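Local coordinates for cruciferin (Brassica napus, PDB 3KGL), which probably serves as an 11S seed storage globulin, laid down in the seed as a nutrient reserve, at residues 67-72 and 151-156; 48-53 and 173-178; 353-358 and 393-398; 304-309 and 327-332; 59-64 and 177-182. All blocks are in the same frame, centred on the assembly; numbering follows the deposited sequence.

Contact 1 (67-72 and 151-156); sequences SFVAKG and TGDTIA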
# COMPACT_ATOMS: atom_id res chain seq x y z
N SER A 67 -0.16 21.31 -3.47
CA SER A 67 0.27 22.64 -3.07
C SER A 67 -0.92 23.58 -2.99
O SER A 67 -1.91 23.38 -3.69
CB SER A 67 1.31 23.19 -4.07
OG SER A 67 2.44 22.34 -4.23
N PHE A 68 -0.82 24.59 -2.13
CA PHE A 68 -1.81 25.66 -2.03
C PHE A 68 -1.08 27.00 -2.01
O PHE A 68 -0.03 27.13 -1.38
CB PHE A 68 -2.65 25.49 -0.77
CG PHE A 68 -3.76 26.49 -0.63
CD1 PHE A 68 -4.99 26.28 -1.23
CD2 PHE A 68 -3.59 27.64 0.13
CE1 PHE A 68 -6.02 27.20 -1.08
CE2 PHE A 68 -4.61 28.56 0.28
CZ PHE A 68 -5.82 28.34 -0.33
N VAL A 69 -1.62 27.99 -2.71
CA VAL A 69 -1.03 29.33 -2.71
C VAL A 69 -1.80 30.14 -1.68
O VAL A 69 -3.00 30.37 -1.84
CB VAL A 69 -1.11 30.00 -4.09
CG1 VAL A 69 -0.15 29.34 -5.07
CG2 VAL A 69 -2.50 29.91 -4.61
N ALA A 70 -1.12 30.54 -0.61
CA ALA A 70 -1.79 31.13 0.54
C ALA A 70 -1.79 32.64 0.45
O ALA A 70 -2.77 33.29 0.80
CB ALA A 70 -1.14 30.68 1.82
N LYS A 71 -0.66 33.19 0.01
CA LYS A 71 -0.50 34.62 -0.18
C LYS A 71 0.24 34.86 -1.49
O LYS A 71 1.30 34.28 -1.72
CB LYS A 71 0.31 35.27 0.96
CG LYS A 71 0.11 34.66 2.35
CD LYS A 71 0.50 35.62 3.49
CE LYS A 71 -0.67 36.53 3.85
NZ LYS A 71 -2.00 35.81 3.81
N GLY A 72 -0.30 35.71 -2.34
CA GLY A 72 0.50 36.21 -3.43
C GLY A 72 0.02 35.75 -4.78
O GLY A 72 -1.11 35.29 -4.93
N THR A 151 -3.74 33.55 -5.34
CA THR A 151 -4.15 32.98 -4.06
C THR A 151 -5.39 32.08 -4.19
O THR A 151 -6.36 32.43 -4.86
CB THR A 151 -4.36 34.09 -3.02
OG1 THR A 151 -3.08 34.64 -2.67
CG2 THR A 151 -5.03 33.54 -1.78
N GLY A 152 -5.32 30.91 -3.57
CA GLY A 152 -6.42 29.97 -3.59
C GLY A 152 -6.24 28.83 -4.58
O GLY A 152 -6.94 27.82 -4.51
N ASP A 153 -5.31 29.00 -5.51
CA ASP A 153 -5.02 27.92 -6.45
C ASP A 153 -4.55 26.70 -5.68
O ASP A 153 -3.76 26.81 -4.74
CB ASP A 153 -3.96 28.33 -7.48
CG ASP A 153 -4.48 29.28 -8.55
OD1 ASP A 153 -5.70 29.26 -8.84
OD2 ASP A 153 -3.66 30.04 -9.11
N THR A 154 -5.04 25.53 -6.07
CA THR A 154 -4.60 24.29 -5.48
C THR A 154 -3.97 23.42 -6.57
O THR A 154 -4.64 23.01 -7.51
CB THR A 154 -5.77 23.58 -4.81
OG1 THR A 154 -6.51 24.54 -4.04
CG2 THR A 154 -5.27 22.46 -3.89
N ILE A 155 -2.67 23.15 -6.43
CA ILE A 155 -1.89 22.43 -7.44
C ILE A 155 -1.60 20.98 -7.06
O ILE A 155 -1.32 20.69 -5.90
CB ILE A 155 -0.53 23.13 -7.67
CG1 ILE A 155 -0.69 24.36 -8.57
CG2 ILE A 155 0.48 22.14 -8.24
CD1 ILE A 155 -0.81 25.64 -7.81
N ALA A 156 -1.66 20.07 -8.04
CA ALA A 156 -1.31 18.67 -7.81
C ALA A 156 -0.08 18.22 -8.61
O ALA A 156 0.12 18.62 -9.76
CB ALA A 156 -2.47 17.76 -8.08
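Thr151 carries the antiparallel pairing of these segments past the end of the strand with its side chain: OG1 gives its proton to Gly72 O (3.1 Å), meeting that oxygen in the carbonyl plane on a lone pair. The hydroxyl lies beside the residue's own backbone N (chi1 -70°), and this rotation brings Thr151 CG2 against Ala70 O, 3.4 Å away. The neighbouring backbone bond is nearly straight, with Gly152 N reaching Val69 O at 2.9 Å and an angle of 170°. Val69 N in turn donates to Asp153 O, and Ser67 and Ile155 form a hydrogen-bonded pair in which each residue's N-H meets the other's carbonyl.

Side chains alternate across the two faces. On one, the Phe68 ring reaches over the neighbouring strand, its CG anti to the backbone N (chi1 -176°). Thr154 OG1 stands at the ring edge, near its plane, 3.6 Å from Phe68 CD1, while Gly152 O approaches CE1 obliquely. The same hydroxyl also makes a weak bond back to Gly152 O. On the other face Ser67 CB packs on Ile155 CB (4.0 Å), and Val69 CG2 rests against Asp153 CB at 3.6 Å; Ile149 of strand 141-150 packs on Val69 and Ile155.

Strand 65-71 lies between strands 153-157 and 173-180 in the sheet of the first cupin domain. Ala70 and Lys71 both face Val174 on the second of these, a classic beta bulge. Beyond strand 153-157 comes strand 288-290, and Phe68 packs against Ile398 and Phe400 of strand 394-401, in the second cupin domain.

Contact 2 (48-53 and 173-178); sequences YIIESK and LVIVSV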
# COMPACT_ATOMS: atom_id res chain seq x y z
N TYR A 48 6.95 27.39 1.00
CA TYR A 48 7.86 28.23 0.24
C TYR A 48 7.47 29.66 0.53
O TYR A 48 6.29 30.01 0.39
CB TYR A 48 7.70 28.00 -1.26
CG TYR A 48 7.94 26.60 -1.74
CD1 TYR A 48 8.82 25.75 -1.08
CD2 TYR A 48 7.33 26.13 -2.89
CE1 TYR A 48 9.06 24.47 -1.53
CE2 TYR A 48 7.56 24.86 -3.36
CZ TYR A 48 8.42 24.03 -2.68
OH TYR A 48 8.65 22.76 -3.15
N ILE A 49 8.43 30.49 0.94
CA ILE A 49 8.18 31.94 0.98
C ILE A 49 9.03 32.71 0.00
O ILE A 49 10.19 33.04 0.31
CB ILE A 49 8.43 32.55 2.35
CG1 ILE A 49 7.93 31.63 3.46
CG2 ILE A 49 7.73 33.86 2.40
CD1 ILE A 49 7.68 32.34 4.77
N ILE A 50 8.46 33.03 -1.16
CA ILE A 50 9.24 33.56 -2.28
C ILE A 50 9.14 35.08 -2.42
O ILE A 50 8.04 35.64 -2.54
CB ILE A 50 8.88 32.88 -3.61
CG1 ILE A 50 8.85 31.36 -3.43
CG2 ILE A 50 9.89 33.26 -4.67
CD1 ILE A 50 7.99 30.65 -4.43
N GLU A 51 10.29 35.75 -2.42
CA GLU A 51 10.36 37.21 -2.46
C GLU A 51 10.10 37.71 -3.87
O GLU A 51 9.70 36.94 -4.73
CB GLU A 51 11.72 37.71 -1.96
CG GLU A 51 11.90 37.63 -0.46
CD GLU A 51 10.79 38.36 0.31
OE1 GLU A 51 9.95 39.03 -0.33
OE2 GLU A 51 10.78 38.27 1.56
N SER A 52 10.32 38.99 -4.11
CA SER A 52 10.04 39.54 -5.43
C SER A 52 11.23 39.36 -6.37
O SER A 52 12.39 39.45 -5.94
CB SER A 52 9.62 40.99 -5.34
OG SER A 52 8.53 41.22 -6.21
N LYS A 53 10.93 39.10 -7.64
CA LYS A 53 11.94 38.75 -8.65
C LYS A 53 12.48 37.37 -8.33
O LYS A 53 13.47 36.91 -8.91
CB LYS A 53 13.10 39.76 -8.63
CG LYS A 53 12.80 41.14 -9.19
CD LYS A 53 13.65 42.21 -8.48
CE LYS A 53 15.11 41.77 -8.29
NZ LYS A 53 15.92 42.70 -7.42
N LEU A 173 5.14 35.86 -2.46
CA LEU A 173 4.34 34.73 -2.89
C LEU A 173 4.55 33.57 -1.93
O LEU A 173 5.68 33.14 -1.71
CB LEU A 173 4.74 34.31 -4.30
CG LEU A 173 4.25 32.94 -4.78
CD1 LEU A 173 2.75 32.95 -5.01
CD2 LEU A 173 5.01 32.59 -6.02
N VAL A 174 3.46 33.07 -1.35
CA VAL A 174 3.56 32.02 -0.35
C VAL A 174 2.86 30.77 -0.82
O VAL A 174 1.63 30.73 -0.90
CB VAL A 174 2.96 32.44 1.01
CG1 VAL A 174 2.86 31.26 1.92
CG2 VAL A 174 3.81 33.51 1.67
N ILE A 175 3.63 29.74 -1.16
CA ILE A 175 3.04 28.45 -1.43
C ILE A 175 3.22 27.55 -0.20
O ILE A 175 4.27 27.57 0.45
CB ILE A 175 3.59 27.76 -2.73
CG1 ILE A 175 3.41 28.65 -3.96
CG2 ILE A 175 2.85 26.46 -3.00
CD1 ILE A 175 4.66 29.37 -4.40
N VAL A 176 2.17 26.78 0.10
CA VAL A 176 2.17 25.82 1.18
C VAL A 176 1.88 24.42 0.59
O VAL A 176 1.04 24.30 -0.30
CB VAL A 176 1.15 26.25 2.24
CG1 VAL A 176 0.19 25.13 2.60
CG2 VAL A 176 1.87 26.82 3.46
N SER A 177 2.61 23.39 1.05
CA SER A 177 2.60 22.07 0.39
C SER A 177 2.57 20.89 1.36
O SER A 177 3.31 20.87 2.34
CB SER A 177 3.85 21.88 -0.49
OG SER A 177 3.86 22.71 -1.64
N VAL A 178 1.73 19.89 1.07
CA VAL A 178 1.81 18.62 1.80
C VAL A 178 2.57 17.59 0.97
O VAL A 178 2.43 17.54 -0.25
CB VAL A 178 0.42 18.04 2.19
CG1 VAL A 178 -0.32 17.60 0.97
CG2 VAL A 178 0.57 16.86 3.15
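Leu173 and Ile50 open a regular antiparallel ladder between two strands of the cupin beta-barrel in the first domain, the segments running 168° apart. Leu173 is gripped at both ends of its backbone: its O accepts from Ile50 N (2.8 Å), and its N donates to Ile50 O. Its side chain lies alongside that of Ile50 and points the same way, with CD2 touching Ile50 CD1.

Val174 follows on the other face of the sheet in a non-hydrogen-bonded pair with Ile49. Their side chains lie side by side, pointing the same way, and meet through the CG2 methyls of Val174 and Ile49, 4.0 Å apart. Val174 CA also sends a C-H toward Tyr48 O.

Ile175 returns to the face of Leu173. Its O takes the N-H of Tyr48, whereas the return bond from Ile175 N to Tyr48 O is weak. CG1 is turned beside the backbone N (chi1 -57°), and from there Ile175 CD1 reaches diagonally to Ile50 CD1 (3.6 Å). Tyr48 crosses Ile175 at a slant, Tyr48 CD2 lying 4.1 Å from Ile175 CB. Phe165 of strand 162-166 packs on Tyr48, Ile50 and Ile175, which places this face in the barrel interior, where the Tyr48 hydroxyl has polar partners, a bound glycerol among them. At Ser177 the side chain is on this inner face again, and its OG is hydrogen-bonded to Ser67 OG of strand 65-71.

Contact 3 (353-358 and 393-398); sequences GEAHVQ and EQFRWI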
# COMPACT_ATOMS: atom_id res chain seq x y z
N GLY A 353 -6.14 34.60 10.34
CA GLY A 353 -6.88 34.72 11.58
C GLY A 353 -6.74 33.58 12.57
O GLY A 353 -5.76 32.83 12.58
N GLU A 354 -7.75 33.45 13.41
CA GLU A 354 -7.65 32.62 14.58
C GLU A 354 -8.95 31.88 14.81
O GLU A 354 -10.03 32.39 14.51
CB GLU A 354 -7.36 33.49 15.81
CG GLU A 354 -6.05 34.25 15.80
CD GLU A 354 -5.35 34.22 17.15
OE1 GLU A 354 -4.22 34.77 17.26
OE2 GLU A 354 -5.93 33.65 18.11
N ALA A 355 -8.86 30.69 15.38
CA ALA A 355 -10.04 29.97 15.83
C ALA A 355 -9.71 29.06 17.00
O ALA A 355 -8.56 28.66 17.20
CB ALA A 355 -10.65 29.19 14.69
N HIS A 356 -10.72 28.73 17.78
CA HIS A 356 -10.51 27.88 18.92
C HIS A 356 -11.01 26.48 18.61
O HIS A 356 -12.18 26.28 18.29
CB HIS A 356 -11.22 28.44 20.15
CG HIS A 356 -10.90 27.69 21.40
ND1 HIS A 356 -9.87 28.06 22.24
CD2 HIS A 356 -11.45 26.57 21.93
CE1 HIS A 356 -9.81 27.20 23.25
NE2 HIS A 356 -10.75 26.29 23.08
N VAL A 357 -10.10 25.52 18.68
CA VAL A 357 -10.45 24.15 18.32
C VAL A 357 -10.25 23.15 19.44
O VAL A 357 -9.38 23.30 20.30
CB VAL A 357 -9.74 23.63 17.02
CG1 VAL A 357 -8.53 24.48 16.61
CG2 VAL A 357 -9.33 22.18 17.19
N GLN A 358 -11.10 22.14 19.42
CA GLN A 358 -10.93 20.98 20.27
C GLN A 358 -10.80 19.73 19.39
O GLN A 358 -11.53 19.55 18.42
CB GLN A 358 -12.10 20.86 21.24
CG GLN A 358 -12.48 22.18 21.89
CD GLN A 358 -13.41 22.00 23.09
OE1 GLN A 358 -13.07 21.31 24.06
NE2 GLN A 358 -14.57 22.62 23.03
N GLU A 393 -11.76 38.15 13.10
CA GLU A 393 -12.86 38.65 12.29
C GLU A 393 -13.32 37.60 11.28
O GLU A 393 -14.50 37.26 11.23
CB GLU A 393 -12.50 39.96 11.61
CG GLU A 393 -13.02 41.17 12.36
CD GLU A 393 -13.60 42.19 11.42
OE1 GLU A 393 -14.45 43.00 11.86
OE2 GLU A 393 -13.21 42.18 10.22
N GLN A 394 -12.40 37.09 10.47
CA GLN A 394 -12.72 35.87 9.75
C GLN A 394 -11.58 34.85 9.79
O GLN A 394 -10.40 35.20 9.76
CB GLN A 394 -13.19 36.15 8.33
CG GLN A 394 -12.11 36.24 7.28
CD GLN A 394 -12.71 36.39 5.88
OE1 GLN A 394 -13.84 35.95 5.62
NE2 GLN A 394 -11.96 37.03 4.98
N PHE A 395 -11.98 33.59 9.88
CA PHE A 395 -11.06 32.46 9.95
C PHE A 395 -10.96 31.79 8.58
O PHE A 395 -11.97 31.49 7.96
CB PHE A 395 -11.58 31.44 10.96
CG PHE A 395 -10.65 30.30 11.21
CD1 PHE A 395 -9.35 30.53 11.60
CD2 PHE A 395 -11.08 28.99 11.05
CE1 PHE A 395 -8.47 29.47 11.84
CE2 PHE A 395 -10.21 27.94 11.29
CZ PHE A 395 -8.90 28.18 11.68
N ARG A 396 -9.74 31.57 8.10
CA ARG A 396 -9.58 30.86 6.83
C ARG A 396 -8.44 29.88 6.90
O ARG A 396 -7.39 30.17 7.47
CB ARG A 396 -9.38 31.84 5.68
CG ARG A 396 -10.08 33.13 5.92
CD ARG A 396 -10.44 33.81 4.64
NE ARG A 396 -9.32 33.96 3.74
CZ ARG A 396 -9.47 34.01 2.42
NH1 ARG A 396 -8.41 34.16 1.63
NH2 ARG A 396 -10.70 33.90 1.91
N TRP A 397 -8.64 28.72 6.30
CA TRP A 397 -7.72 27.63 6.49
C TRP A 397 -7.78 26.67 5.32
O TRP A 397 -8.68 26.74 4.50
CB TRP A 397 -8.04 26.90 7.81
CG TRP A 397 -9.23 25.94 7.77
CD1 TRP A 397 -9.18 24.59 7.75
CD2 TRP A 397 -10.63 26.29 7.79
NE1 TRP A 397 -10.44 24.06 7.73
CE2 TRP A 397 -11.35 25.08 7.76
CE3 TRP A 397 -11.33 27.49 7.81
CZ2 TRP A 397 -12.74 25.04 7.76
CZ3 TRP A 397 -12.71 27.45 7.82
CH2 TRP A 397 -13.40 26.23 7.80
N ILE A 398 -6.79 25.79 5.25
CA ILE A 398 -6.76 24.76 4.22
C ILE A 398 -6.43 23.42 4.90
O ILE A 398 -5.46 23.32 5.64
CB ILE A 398 -5.73 25.16 3.11
CG1 ILE A 398 -6.28 24.89 1.71
CG2 ILE A 398 -4.37 24.53 3.33
CD1 ILE A 398 -6.86 23.50 1.49
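Ala355 against Phe395 is an apolar contact between the two sheets of the second cupin domain, at the corner where the chain leaves strand 346-352 and enters strand 354-360. No hydrogen bond joins the two segments. Instead, Ala355 CB sits squarely over one face of the Phe395 ring, 3.4 Å from the centroid and only 2° off the ring normal. This is a CH-pi contact, and its centring leaves all six ring carbons at nearly equal distances from the methyl.

The first torsion of Phe395 (chi1 -174°) turns the ring away from its own N-H and across to segment 353-358. Phe395 CD1 also approaches the peptide linking Glu354 and Ala355, at 3.5 Å from Glu354 C. Gly353 C comes to the ring edge, near its plane, 4.1 Å from Phe395 CD1. Gly353 itself has a positive phi (78°), a conformation that favours glycine, at the point where the chain passes from one sheet to the other. Along its own strand, Phe395 sets CE2 over the rim of the Trp397 ring, 3.5 Å above that plane.

Around the pair, Val350, Ile330 and Ala390 complete an apolar setting for the aromatic ring. Polar groups are met away from it: Glu354 N bonds to Ser392 OG, and Arg396 forms a salt bridge with Asp352. With a methyl and peptide atoms meeting an aromatic ring and no hydrogen bond between the segments, the contact rests on shape fit and dispersion, and the directional bonds of these residues go to partners outside the two segments.

Contact 4 (304-309 and 327-332); sequences LGYIST and RGSIRQ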
# COMPACT_ATOMS: atom_id res chain seq x y z
N LEU A 304 -22.38 33.23 7.23
CA LEU A 304 -21.42 32.43 8.00
C LEU A 304 -20.08 32.15 7.31
O LEU A 304 -19.03 32.24 7.94
CB LEU A 304 -22.05 31.09 8.39
CG LEU A 304 -22.55 30.96 9.81
CD1 LEU A 304 -22.49 32.30 10.49
CD2 LEU A 304 -23.96 30.38 9.82
N GLY A 305 -20.12 31.77 6.03
CA GLY A 305 -18.91 31.49 5.27
C GLY A 305 -19.08 30.31 4.32
O GLY A 305 -20.21 29.87 4.10
N TYR A 306 -17.99 29.80 3.76
CA TYR A 306 -18.07 28.58 2.92
C TYR A 306 -17.05 27.52 3.26
O TYR A 306 -16.07 27.76 3.95
CB TYR A 306 -17.95 28.90 1.43
CG TYR A 306 -16.63 29.48 1.00
CD1 TYR A 306 -15.81 28.81 0.10
CD2 TYR A 306 -16.20 30.71 1.50
CE1 TYR A 306 -14.58 29.36 -0.30
CE2 TYR A 306 -14.99 31.27 1.11
CZ TYR A 306 -14.18 30.59 0.21
OH TYR A 306 -12.98 31.17 -0.16
N ILE A 307 -17.30 26.32 2.75
CA ILE A 307 -16.29 25.28 2.67
C ILE A 307 -16.29 24.69 1.28
O ILE A 307 -17.32 24.22 0.80
CB ILE A 307 -16.53 24.15 3.65
CG1 ILE A 307 -16.37 24.68 5.07
CG2 ILE A 307 -15.55 23.03 3.36
CD1 ILE A 307 -16.95 23.78 6.12
N SER A 308 -15.13 24.71 0.63
CA SER A 308 -15.02 24.20 -0.72
C SER A 308 -14.15 22.96 -0.65
O SER A 308 -13.42 22.76 0.32
CB SER A 308 -14.38 25.25 -1.62
OG SER A 308 -15.07 25.37 -2.85
N THR A 309 -14.21 22.11 -1.67
CA THR A 309 -13.52 20.83 -1.58
C THR A 309 -13.01 20.30 -2.90
O THR A 309 -13.71 20.38 -3.91
CB THR A 309 -14.43 19.77 -0.97
OG1 THR A 309 -14.30 19.80 0.46
CG2 THR A 309 -14.05 18.40 -1.46
N ARG A 327 -10.82 23.79 1.58
CA ARG A 327 -10.61 25.18 1.94
C ARG A 327 -11.85 25.77 2.58
O ARG A 327 -12.97 25.50 2.14
CB ARG A 327 -10.21 26.00 0.71
CG ARG A 327 -10.41 27.51 0.85
CD ARG A 327 -9.42 28.15 1.77
NE ARG A 327 -9.02 29.47 1.30
CZ ARG A 327 -8.07 30.22 1.86
NH1 ARG A 327 -7.42 29.80 2.93
NH2 ARG A 327 -7.77 31.40 1.33
N GLY A 328 -11.66 26.56 3.64
CA GLY A 328 -12.78 27.19 4.32
C GLY A 328 -12.53 28.60 4.81
O GLY A 328 -11.45 28.94 5.31
N SER A 329 -13.55 29.44 4.65
CA SER A 329 -13.58 30.80 5.19
C SER A 329 -14.81 30.99 6.06
O SER A 329 -15.93 30.93 5.54
CB SER A 329 -13.66 31.83 4.07
OG SER A 329 -12.46 32.56 3.95
N ILE A 330 -14.62 31.23 7.35
CA ILE A 330 -15.75 31.55 8.22
C ILE A 330 -15.58 32.88 8.97
O ILE A 330 -14.47 33.37 9.13
CB ILE A 330 -16.09 30.39 9.18
CG1 ILE A 330 -15.00 30.19 10.23
CG2 ILE A 330 -16.25 29.10 8.39
CD1 ILE A 330 -15.04 28.82 10.85
N ARG A 331 -16.68 33.46 9.41
CA ARG A 331 -16.63 34.76 10.06
C ARG A 331 -16.73 34.59 11.57
O ARG A 331 -17.33 33.64 12.05
CB ARG A 331 -17.75 35.66 9.55
CG ARG A 331 -18.03 35.51 8.06
CD ARG A 331 -18.51 36.81 7.48
NE ARG A 331 -17.58 37.88 7.82
CZ ARG A 331 -17.72 39.13 7.42
NH1 ARG A 331 -18.76 39.46 6.67
NH2 ARG A 331 -16.83 40.05 7.77
N GLN A 332 -16.12 35.52 12.30
CA GLN A 332 -16.07 35.47 13.75
C GLN A 332 -17.28 34.77 14.37
O GLN A 332 -18.43 35.07 14.03
CB GLN A 332 -15.91 36.88 14.33
CG GLN A 332 -15.80 36.95 15.85
CD GLN A 332 -15.12 38.22 16.33
OE1 GLN A 332 -15.33 39.30 15.76
NE2 GLN A 332 -14.30 38.11 17.37
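Ser308 N donates to Arg327 O at 2.8 Å, and Arg327 N returns a longer bond to Ser308 O, 3.1 Å. Two residues on along strand 324-331, Ser329 and Tyr306 exchange a second pair, Tyr306 N reaching Ser329 O at 2.9 Å. Arg331 N then donates to Leu304 O (3.0 Å), extending the ladder past the start of strand 305-310.

Between these bonded pairs lie the non-hydrogen-bonded ones, Gly305 with Ile330 and Ile307 with Gly328. In each the two CA atoms are 4.3 Å apart, with a glycine opposite an isoleucine and C-H groups directed at the carbonyls across the gap. Strands 305-310 and 324-331 are neighbours in the antiparallel sheet of the second cupin domain, and their segments here are almost exactly antiparallel.

The Tyr306 ring leans over the partner strand. Its first torsion (chi1 64°) tucks CG between the residue's own N and carbonyl carbon and swings CE2 against Ser329 CB, while Ser329 N lies 4.2 Å above the Tyr306 ring plane, offset toward the rim. Ser329 OG bonds to Arg396 of strand 394-401. On the same face the buried Arg327 has NE in a salt bridge to Asp292 and NH1 bonded to Thr351. At the far end Arg331 CG lies against Leu304 O at 3.4 Å. Leu449 of strand 449-451 packs on both Leu304 and Ile330, the latter on the opposite face of the sheet from Tyr306.

Contact 5 (59-64 and 177-182); sequences SFFSTA and SVLDLA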
# COMPACT_ATOMS: atom_id res chain seq x y z
N SER A 59 12.42 21.46 -8.96
CA SER A 59 12.64 20.32 -8.08
C SER A 59 11.56 19.28 -8.33
O SER A 59 10.40 19.62 -8.63
CB SER A 59 12.62 20.75 -6.61
OG SER A 59 11.29 20.99 -6.14
N PHE A 60 11.93 18.01 -8.21
CA PHE A 60 10.93 16.95 -8.21
C PHE A 60 11.02 16.09 -6.95
O PHE A 60 12.08 15.98 -6.32
CB PHE A 60 10.97 16.11 -9.50
CG PHE A 60 12.18 15.20 -9.62
CD1 PHE A 60 12.25 14.01 -8.92
CD2 PHE A 60 13.22 15.51 -10.48
CE1 PHE A 60 13.34 13.18 -9.04
CE2 PHE A 60 14.31 14.67 -10.61
CZ PHE A 60 14.37 13.51 -9.89
N PHE A 61 9.90 15.47 -6.60
CA PHE A 61 9.78 14.74 -5.35
C PHE A 61 9.49 13.27 -5.56
O PHE A 61 9.11 12.86 -6.65
CB PHE A 61 8.68 15.38 -4.49
CG PHE A 61 9.01 16.77 -4.07
CD1 PHE A 61 9.56 17.01 -2.82
CD2 PHE A 61 8.80 17.83 -4.94
CE1 PHE A 61 9.88 18.30 -2.44
CE2 PHE A 61 9.12 19.12 -4.56
CZ PHE A 61 9.66 19.36 -3.30
N SER A 62 9.69 12.49 -4.50
CA SER A 62 9.49 11.04 -4.53
C SER A 62 8.10 10.65 -4.02
O SER A 62 7.75 9.47 -3.96
CB SER A 62 10.58 10.34 -3.71
OG SER A 62 10.54 10.75 -2.34
N THR A 63 7.31 11.65 -3.66
CA THR A 63 5.97 11.44 -3.13
C THR A 63 5.01 12.38 -3.81
O THR A 63 5.41 13.35 -4.44
CB THR A 63 5.91 11.78 -1.66
OG1 THR A 63 6.08 13.20 -1.51
CG2 THR A 63 7.00 11.05 -0.90
N ALA A 64 3.72 12.11 -3.65
CA ALA A 64 2.70 13.02 -4.12
C ALA A 64 2.85 14.40 -3.45
O ALA A 64 3.37 14.52 -2.35
CB ALA A 64 1.34 12.45 -3.84
N SER A 177 2.61 23.39 1.05
CA SER A 177 2.60 22.07 0.39
C SER A 177 2.57 20.89 1.36
O SER A 177 3.31 20.87 2.34
CB SER A 177 3.85 21.88 -0.49
OG SER A 177 3.86 22.71 -1.64
N VAL A 178 1.73 19.89 1.07
CA VAL A 178 1.81 18.62 1.80
C VAL A 178 2.57 17.59 0.97
O VAL A 178 2.43 17.54 -0.25
CB VAL A 178 0.42 18.04 2.19
CG1 VAL A 178 -0.32 17.60 0.97
CG2 VAL A 178 0.57 16.86 3.15
N LEU A 179 3.39 16.78 1.63
CA LEU A 179 4.04 15.66 0.96
C LEU A 179 3.55 14.38 1.61
O LEU A 179 3.63 14.23 2.83
CB LEU A 179 5.56 15.80 1.07
CG LEU A 179 6.14 17.13 0.60
CD1 LEU A 179 7.52 17.34 1.16
CD2 LEU A 179 6.19 17.24 -0.91
N ASP A 180 3.02 13.46 0.80
CA ASP A 180 2.41 12.21 1.27
C ASP A 180 3.46 11.11 1.42
O ASP A 180 3.84 10.49 0.44
CB ASP A 180 1.29 11.76 0.31
CG ASP A 180 0.47 10.59 0.86
OD1 ASP A 180 0.83 10.05 1.92
OD2 ASP A 180 -0.54 10.22 0.20
N LEU A 181 3.92 10.90 2.64
CA LEU A 181 5.05 10.01 2.90
C LEU A 181 4.62 8.56 2.97
O LEU A 181 5.33 7.67 2.49
CB LEU A 181 5.75 10.42 4.19
CG LEU A 181 6.91 11.40 4.03
CD1 LEU A 181 6.75 12.27 2.78
CD2 LEU A 181 7.09 12.27 5.26
N ALA A 182 3.47 8.32 3.57
CA ALA A 182 2.94 6.97 3.72
C ALA A 182 2.55 6.35 2.38
O ALA A 182 2.77 5.16 2.16
CB ALA A 182 1.77 6.99 4.65
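Leu179, Thr63 and Ala64 carry most of this contact, in which the bend after strand 54-61 settles against the end of strand 173-180. Leu179 meets two residues with different parts of its side chain. CD2 lies over one face of the Phe61 ring, 4.3 Å from the centroid and 26° off the normal, an off-centre CH-pi contact between side chains that cross at about a right angle. Nearer the backbone, Leu179 CB meets Thr63 OG1 at 3.7 Å.

Thr63 faces the other segment with both branches. Its hydroxyl lies between the backbone N and the carbonyl carbon (chi1 68°), from where Thr63 OG1 donates to Ala64 O (3.1 Å) from above the carbonyl plane. Thr63 CG2 lies beside the backbone N and packs on Asp180 O and, at 3.9 Å, on Leu181 CD1, crossing that side chain at a slant.

Ala64 O is thus shared. Besides the threonine hydroxyl, Ala64 O accepts from Asp180 N in a weak but straight bond of 3.3 Å, and Leu179 CA points a C-H at the same oxygen. Ala64 CB completes the contact against Asp180 CB, 4.2 Å away; the carboxylate of Asp180 turns to Ser183 N through OD1.

The bend joins strand 54-61, in one sheet of the first cupin domain, to strand 65-71 in the other, so it bridges the two sheets at the barrel edge. Strand 173-180 runs between strands 65-71 and 43-50, with Phe61 packing on Tyr48 of the latter. Next to Phe61, Phe60 stacks on Trp340 of the third subunit.

Contacts 1, 2 and 5 belong to the first cupin domain, contacts 3 and 4 to the second. Strand 173-180 pairs with strand 65-71, serves contact 2 directly and ends in contact 5, while strands 324-331 and 394-401 tie contact 4 to contact 3. Contacts 1, 2 and 4 are strand ladders within a sheet, rich in backbone hydrogen bonds; contacts 3 and 5 span from one sheet to the other and depend more on side chains, contact 3 without any hydrogen bond between its segments. All but contact 3, which is partly buried, lie inside the fold. One place where the two domains meet is the Phe68 ring of contact 1, which touches residues of contacts 3 and 4.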